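Periplasmic binding protein/LacI transcriptional regulator (Burkholderia multivorans, PDB 4YLE) probably serves as the periplasmic solute-binding protein of an ABC transporter, capturing a simple sugar or related small ligand for uptake. Local coordinates at residues 163-168 and 223-228; 197-202 and 218-223. All blocks are in the same frame, centred on the assembly; numbering follows the deposited sequence.

Contact 1: 163-168 and 223-228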
loop_
_atom_site.group_PDB
_atom_site.type_symbol
_atom_site.label_atom_id
_atom_site.label_comp_id
_atom_site.label_asym_id
_atom_site.label_seq_id
_atom_site.Cartn_x
_atom_site.Cartn_y
_atom_site.Cartn_z
ATOM N N ALA A 163 16.242 -21.630 -11.807
ATOM C CA ALA A 163 17.502 -21.115 -11.307
ATOM C C ALA A 163 18.274 -20.386 -12.391
ATOM O O ALA A 163 18.342 -20.849 -13.546
ATOM C CB ALA A 163 18.332 -22.259 -10.735
ATOM N N GLY A 164 18.859 -19.248 -12.017
ATOM C CA GLY A 164 19.625 -18.421 -12.933
ATOM C C GLY A 164 18.808 -17.438 -13.764
ATOM O O GLY A 164 19.371 -16.555 -14.422
ATOM N N ASP A 165 17.488 -17.584 -13.763
ATOM C CA ASP A 165 16.647 -16.645 -14.512
ATOM C C ASP A 165 16.773 -15.214 -13.983
ATOM O O ASP A 165 16.683 -14.993 -12.786
ATOM C CB ASP A 165 15.179 -17.039 -14.447
ATOM C CG ASP A 165 14.824 -18.171 -15.382
ATOM O OD1 ASP A 165 15.688 -18.622 -16.160
ATOM O OD2 ASP A 165 13.651 -18.585 -15.335
ATOM N N GLN A 166 16.961 -14.271 -14.901
ATOM C CA GLN A 166 17.018 -12.845 -14.601
ATOM C C GLN A 166 15.633 -12.246 -14.386
ATOM O O GLN A 166 14.730 -12.445 -15.195
ATOM C CB GLN A 166 17.689 -12.098 -15.748
ATOM C CG GLN A 166 19.182 -12.406 -15.917
ATOM C CD GLN A 166 19.775 -11.704 -17.101
ATOM O OE1 GLN A 166 19.067 -11.320 -18.028
ATOM N NE2 GLN A 166 21.098 -11.535 -17.088
ATOM N N VAL A 167 15.457 -11.483 -13.309
ATOM C CA VAL A 167 14.209 -10.765 -13.082
ATOM C C VAL A 167 14.489 -9.336 -12.612
ATOM O O VAL A 167 15.586 -9.048 -12.142
ATOM C CB VAL A 167 13.331 -11.524 -12.045
ATOM C CG1 VAL A 167 13.259 -13.006 -12.449
ATOM C CG2 VAL A 167 13.911 -11.384 -10.653
ATOM N N GLY A 168 13.499 -8.460 -12.780
ATOM C CA GLY A 168 13.552 -7.099 -12.295
ATOM C C GLY A 168 12.441 -6.852 -11.321
ATOM O O GLY A 168 11.374 -7.441 -11.433
ATOM N N ASN A 223 17.309 -10.905 -21.867
ATOM C CA ASN A 223 16.995 -12.218 -21.326
ATOM C C ASN A 223 16.107 -12.185 -20.068
ATOM O O ASN A 223 15.956 -13.190 -19.394
ATOM C CB ASN A 223 18.298 -12.945 -21.010
ATOM C CG ASN A 223 19.261 -12.942 -22.187
ATOM O OD1 ASN A 223 20.322 -12.306 -22.162
ATOM N ND2 ASN A 223 18.885 -13.650 -23.225
ATOM N N LEU A 224 15.517 -11.036 -19.780
ATOM C CA LEU A 224 14.665 -10.895 -18.612
ATOM C C LEU A 224 13.504 -11.878 -18.657
ATOM O O LEU A 224 12.875 -12.046 -19.698
ATOM C CB LEU A 224 14.118 -9.469 -18.512
ATOM C CG LEU A 224 13.702 -9.103 -17.090
ATOM C CD1 LEU A 224 14.952 -8.873 -16.259
ATOM C CD2 LEU A 224 12.797 -7.870 -17.083
ATOM N N LYS A 225 13.212 -12.519 -17.523
ATOM C CA LYS A 225 12.152 -13.528 -17.488
ATOM C C LYS A 225 10.915 -13.107 -16.705
ATOM O O LYS A 225 9.855 -13.700 -16.880
ATOM C CB LYS A 225 12.698 -14.812 -16.882
ATOM C CG LYS A 225 13.773 -15.447 -17.710
ATOM C CD LYS A 225 13.176 -16.104 -18.940
ATOM C CE LYS A 225 14.198 -17.016 -19.597
ATOM N NZ LYS A 225 13.585 -17.854 -20.658
ATOM N N ALA A 226 11.034 -12.095 -15.840
ATOM C CA ALA A 226 9.900 -11.659 -15.059
ATOM C C ALA A 226 10.101 -10.260 -14.513
ATOM O O ALA A 226 11.226 -9.789 -14.321
ATOM C CB ALA A 226 9.649 -12.605 -13.913
ATOM N N LEU A 227 8.977 -9.616 -14.269
ATOM C CA LEU A 227 8.927 -8.326 -13.613
ATOM C C LEU A 227 8.055 -8.451 -12.382
ATOM O O LEU A 227 6.887 -8.793 -12.499
ATOM C CB LEU A 227 8.342 -7.281 -14.545
ATOM C CG LEU A 227 9.246 -6.948 -15.737
ATOM C CD1 LEU A 227 8.458 -6.435 -16.958
ATOM C CD2 LEU A 227 10.324 -5.959 -15.331
ATOM N N LEU A 228 8.639 -8.176 -11.215
ATOM C CA LEU A 228 7.927 -8.308 -9.956
ATOM C C LEU A 228 7.580 -6.897 -9.490
ATOM O O LEU A 228 8.487 -6.111 -9.178
ATOM C CB LEU A 228 8.777 -9.022 -8.909
ATOM C CG LEU A 228 9.221 -10.464 -9.177
ATOM C CD1 LEU A 228 10.274 -10.552 -10.263
ATOM C CD2 LEU A 228 9.732 -11.082 -7.883
HETATM O O HOH W 1 17.436 -14.810 -17.763
HETATM O O HOH W 2 19.588 -10.023 -20.288
#

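Contact 2: 197-202 and 218-223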
loop_
_atom_site.group_PDB
_atom_site.type_symbol
_atom_site.label_atom_id
_atom_site.label_comp_id
_atom_site.label_asym_id
_atom_site.label_seq_id
_atom_site.Cartn_x
_atom_site.Cartn_y
_atom_site.Cartn_z
ATOM N N VAL A 197 18.065 -11.275 -9.315
ATOM C CA VAL A 197 17.475 -9.951 -9.474
ATOM C C VAL A 197 18.511 -9.030 -10.077
ATOM O O VAL A 197 19.492 -8.692 -9.417
ATOM C CB VAL A 197 16.975 -9.371 -8.126
ATOM C CG1 VAL A 197 16.258 -8.048 -8.335
ATOM C CG2 VAL A 197 16.047 -10.339 -7.449
ATOM N N VAL A 198 18.305 -8.602 -11.319
ATOM C CA VAL A 198 19.310 -7.785 -11.996
ATOM C C VAL A 198 19.036 -6.282 -11.914
ATOM O O VAL A 198 19.918 -5.482 -12.210
ATOM C CB VAL A 198 19.443 -8.219 -13.471
ATOM C CG1 VAL A 198 19.922 -9.654 -13.489
ATOM C CG2 VAL A 198 18.109 -8.060 -14.219
ATOM N N SER A 199 17.834 -5.895 -11.488
ATOM C CA SER A 199 17.485 -4.477 -11.457
ATOM C C SER A 199 16.380 -4.235 -10.436
ATOM O O SER A 199 15.460 -5.028 -10.352
ATOM C CB SER A 199 17.034 -3.998 -12.840
ATOM O OG SER A 199 16.995 -2.590 -12.899
ATOM N N VAL A 200 16.522 -3.171 -9.648
ATOM C CA VAL A 200 15.460 -2.728 -8.748
ATOM C C VAL A 200 15.330 -1.235 -8.950
ATOM O O VAL A 200 16.300 -0.508 -8.741
ATOM C CB VAL A 200 15.754 -3.053 -7.251
ATOM C CG1 VAL A 200 14.616 -2.572 -6.347
ATOM C CG2 VAL A 200 15.937 -4.546 -7.045
ATOM N N GLN A 201 14.150 -0.791 -9.385
ATOM C CA GLN A 201 13.880 0.611 -9.668
ATOM C C GLN A 201 12.466 0.978 -9.252
ATOM O O GLN A 201 11.551 0.163 -9.321
ATOM C CB GLN A 201 14.054 0.915 -11.155
ATOM C CG GLN A 201 15.439 0.579 -11.733
ATOM C CD GLN A 201 15.482 0.765 -13.232
ATOM O OE1 GLN A 201 15.088 1.815 -13.743
ATOM N NE2 GLN A 201 15.951 -0.260 -13.953
ATOM N N SER A 202 12.289 2.217 -8.839
ATOM C CA SER A 202 10.971 2.662 -8.386
ATOM C C SER A 202 10.096 3.172 -9.520
ATOM O O SER A 202 10.493 4.033 -10.311
ATOM C CB SER A 202 11.116 3.754 -7.330
ATOM O OG SER A 202 9.849 4.209 -6.909
ATOM N N LEU A 218 13.390 -4.215 -19.658
ATOM C CA LEU A 218 13.314 -5.091 -20.814
ATOM C C LEU A 218 14.363 -4.716 -21.852
ATOM O O LEU A 218 14.986 -5.586 -22.483
ATOM C CB LEU A 218 11.909 -5.042 -21.436
ATOM C CG LEU A 218 10.840 -5.646 -20.530
ATOM C CD1 LEU A 218 9.464 -5.153 -20.971
ATOM C CD2 LEU A 218 10.868 -7.152 -20.532
ATOM N N ASN A 219 14.564 -3.421 -22.049
ATOM C CA ASN A 219 15.605 -2.985 -22.984
ATOM C C ASN A 219 16.996 -3.345 -22.468
ATOM O O ASN A 219 17.862 -3.757 -23.247
ATOM C CB ASN A 219 15.525 -1.479 -23.252
ATOM C CG ASN A 219 14.361 -1.103 -24.151
ATOM O OD1 ASN A 219 14.043 -1.815 -25.089
ATOM N ND2 ASN A 219 13.741 0.033 -23.882
ATOM N N GLU A 220 17.218 -3.171 -21.168
ATOM C CA GLU A 220 18.547 -3.425 -20.581
ATOM C C GLU A 220 18.894 -4.914 -20.563
ATOM O O GLU A 220 20.064 -5.296 -20.724
ATOM C CB GLU A 220 18.624 -2.860 -19.144
ATOM C CG GLU A 220 20.052 -2.861 -18.573
ATOM C CD GLU A 220 20.140 -2.217 -17.183
ATOM O OE1 GLU A 220 19.136 -1.667 -16.690
ATOM O OE2 GLU A 220 21.230 -2.253 -16.588
ATOM N N TYR A 221 17.863 -5.741 -20.330
ATOM C CA TYR A 221 18.019 -7.176 -20.178
ATOM C C TYR A 221 17.187 -7.956 -21.195
ATOM O O TYR A 221 16.052 -8.326 -20.949
ATOM C CB TYR A 221 17.646 -7.574 -18.747
ATOM C CG TYR A 221 18.618 -6.947 -17.785
ATOM C CD1 TYR A 221 19.880 -7.471 -17.643
ATOM C CD2 TYR A 221 18.277 -5.813 -17.044
ATOM C CE1 TYR A 221 20.787 -6.899 -16.789
ATOM C CE2 TYR A 221 19.191 -5.228 -16.186
ATOM C CZ TYR A 221 20.441 -5.783 -16.074
ATOM O OH TYR A 221 21.351 -5.219 -15.228
ATOM N N PRO A 222 17.770 -8.229 -22.351
ATOM C CA PRO A 222 17.068 -9.004 -23.369
ATOM C C PRO A 222 16.641 -10.388 -22.885
ATOM O O PRO A 222 15.696 -10.960 -23.424
ATOM C CB PRO A 222 18.098 -9.123 -24.508
ATOM C CG PRO A 222 19.118 -8.084 -24.232
ATOM C CD PRO A 222 19.103 -7.794 -22.769
ATOM N N ASN A 223 17.309 -10.905 -21.867
ATOM C CA ASN A 223 16.995 -12.218 -21.326
ATOM C C ASN A 223 16.107 -12.185 -20.068
ATOM O O ASN A 223 15.956 -13.190 -19.394
ATOM C CB ASN A 223 18.298 -12.945 -21.010
ATOM C CG ASN A 223 19.261 -12.942 -22.187
ATOM O OD1 ASN A 223 20.322 -12.306 -22.162
ATOM N ND2 ASN A 223 18.885 -13.650 -23.225
HETATM O O HOH W 3 22.369 -6.515 -12.351
HETATM O O HOH W 4 16.914 -0.419 -16.851
#

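Contact 1: 163-168 and 223-228
D165 lies over the aliphatic stem of K225, its CG 3.7 Å from CG of the lysine. The lysine chain is bent at its second torsion (chi2 -74°) and meets the aspartate through its methylenes; K225 NZ stays 5.0 Å from D165 OD1, whose salt bridge goes instead to K162. Q166 follows with both backbone and side chain engaged. Its carbonyl O accepts a nearly straight 2.8 Å bond from K225 N, while one water links its N to N223 O. The long glutamine chain, extended beyond CG, carries OE1 out to a second water, which is also held by N223 N and OD1; a polar side chain suits this partly exposed end of the strand. V167 turns to the same face of the sheet as A226, and its CG1 rests 3.9 Å from the alanine CB. Beta-branched and apolar, it also meets L228, whose CD1 reaches V167 CB at 3.7 Å; both V167 and L228 touch M190 of helix 177-193. G168 is bonded through both its backbone polar atoms: its N donates to A226 O at 3.1 Å, and its O receives L228 N at 2.8 Å. CD1 of L224 packs 3.8 Å from G168 N. Two neighbouring parallel strands joined in this way form the middle of the four-stranded sheet in one lobe of a periplasmic binding protein, an alpha/beta domain of Rossmann-like build.

Contact 2: 197-202 and 218-223
E220, near the end of helix 207-220, reaches toward Q201 and S199 of the strand without touching either closely. The gap to the glutamine is bridged by a water that gives a hydrogen to E220 OE1 at 2.6 Å and accepts one from Q201 NE2 at 3.1 Å. The same amide nitrogen donates to S199 OG within the strand, at 2.8 Å and with the hydroxyl oxygen lying in the amide plane, so two partners together fix how the glutamine end is turned. A carboxylate and an amide suit this outer edge, since the one accepts from the bridging water and the other donates to it. Y221 makes the main contact. It is the first residue to leave helical backbone angles, and with its CG anti to its own carbonyl carbon (chi1 -64°) the ring extends toward V198. There CG2 of the valine sits over the ring centre, 3.5 Å from the centroid and only 7° off the normal, a CH-pi contact on one face. A branched side chain is apt here, since V198 CB, 3.7 Å from Y221 CZ, extends the apolar contact toward the phenol end of the same ring. At that end a water donates to V198 O and has a weak, longer link to Y221 OH. The contact thus joins the C-terminal end of helix 207-220 to strand 196-202, an outermost strand of its sheet: M217 of the helix touches S199 and Q201, while helix 177-193 packs against V197 and V200.

How the contacts relate
Contacts 1 and 2 lie about 8 Å apart, centre to centre, in the same lobe. Along the chain, strand 166-171 comes first, then helix 177-193, strand 196-202, helix 207-220 and strand 226-229, so both segments of contact 2 fall between the strands paired in contact 1; N223 ends one of them and begins segment 223-228. In the sheet, strand 166-171 lies between the other two. V167 O and V198 N probably form a hydrogen bond, and V198 also packs on Q166 and L224. Contact 2 thus ties the end of helix 207-220 to the edge strand just before the chain enters strand 226-229, which contact 1 pairs with the other side of strand 166-171.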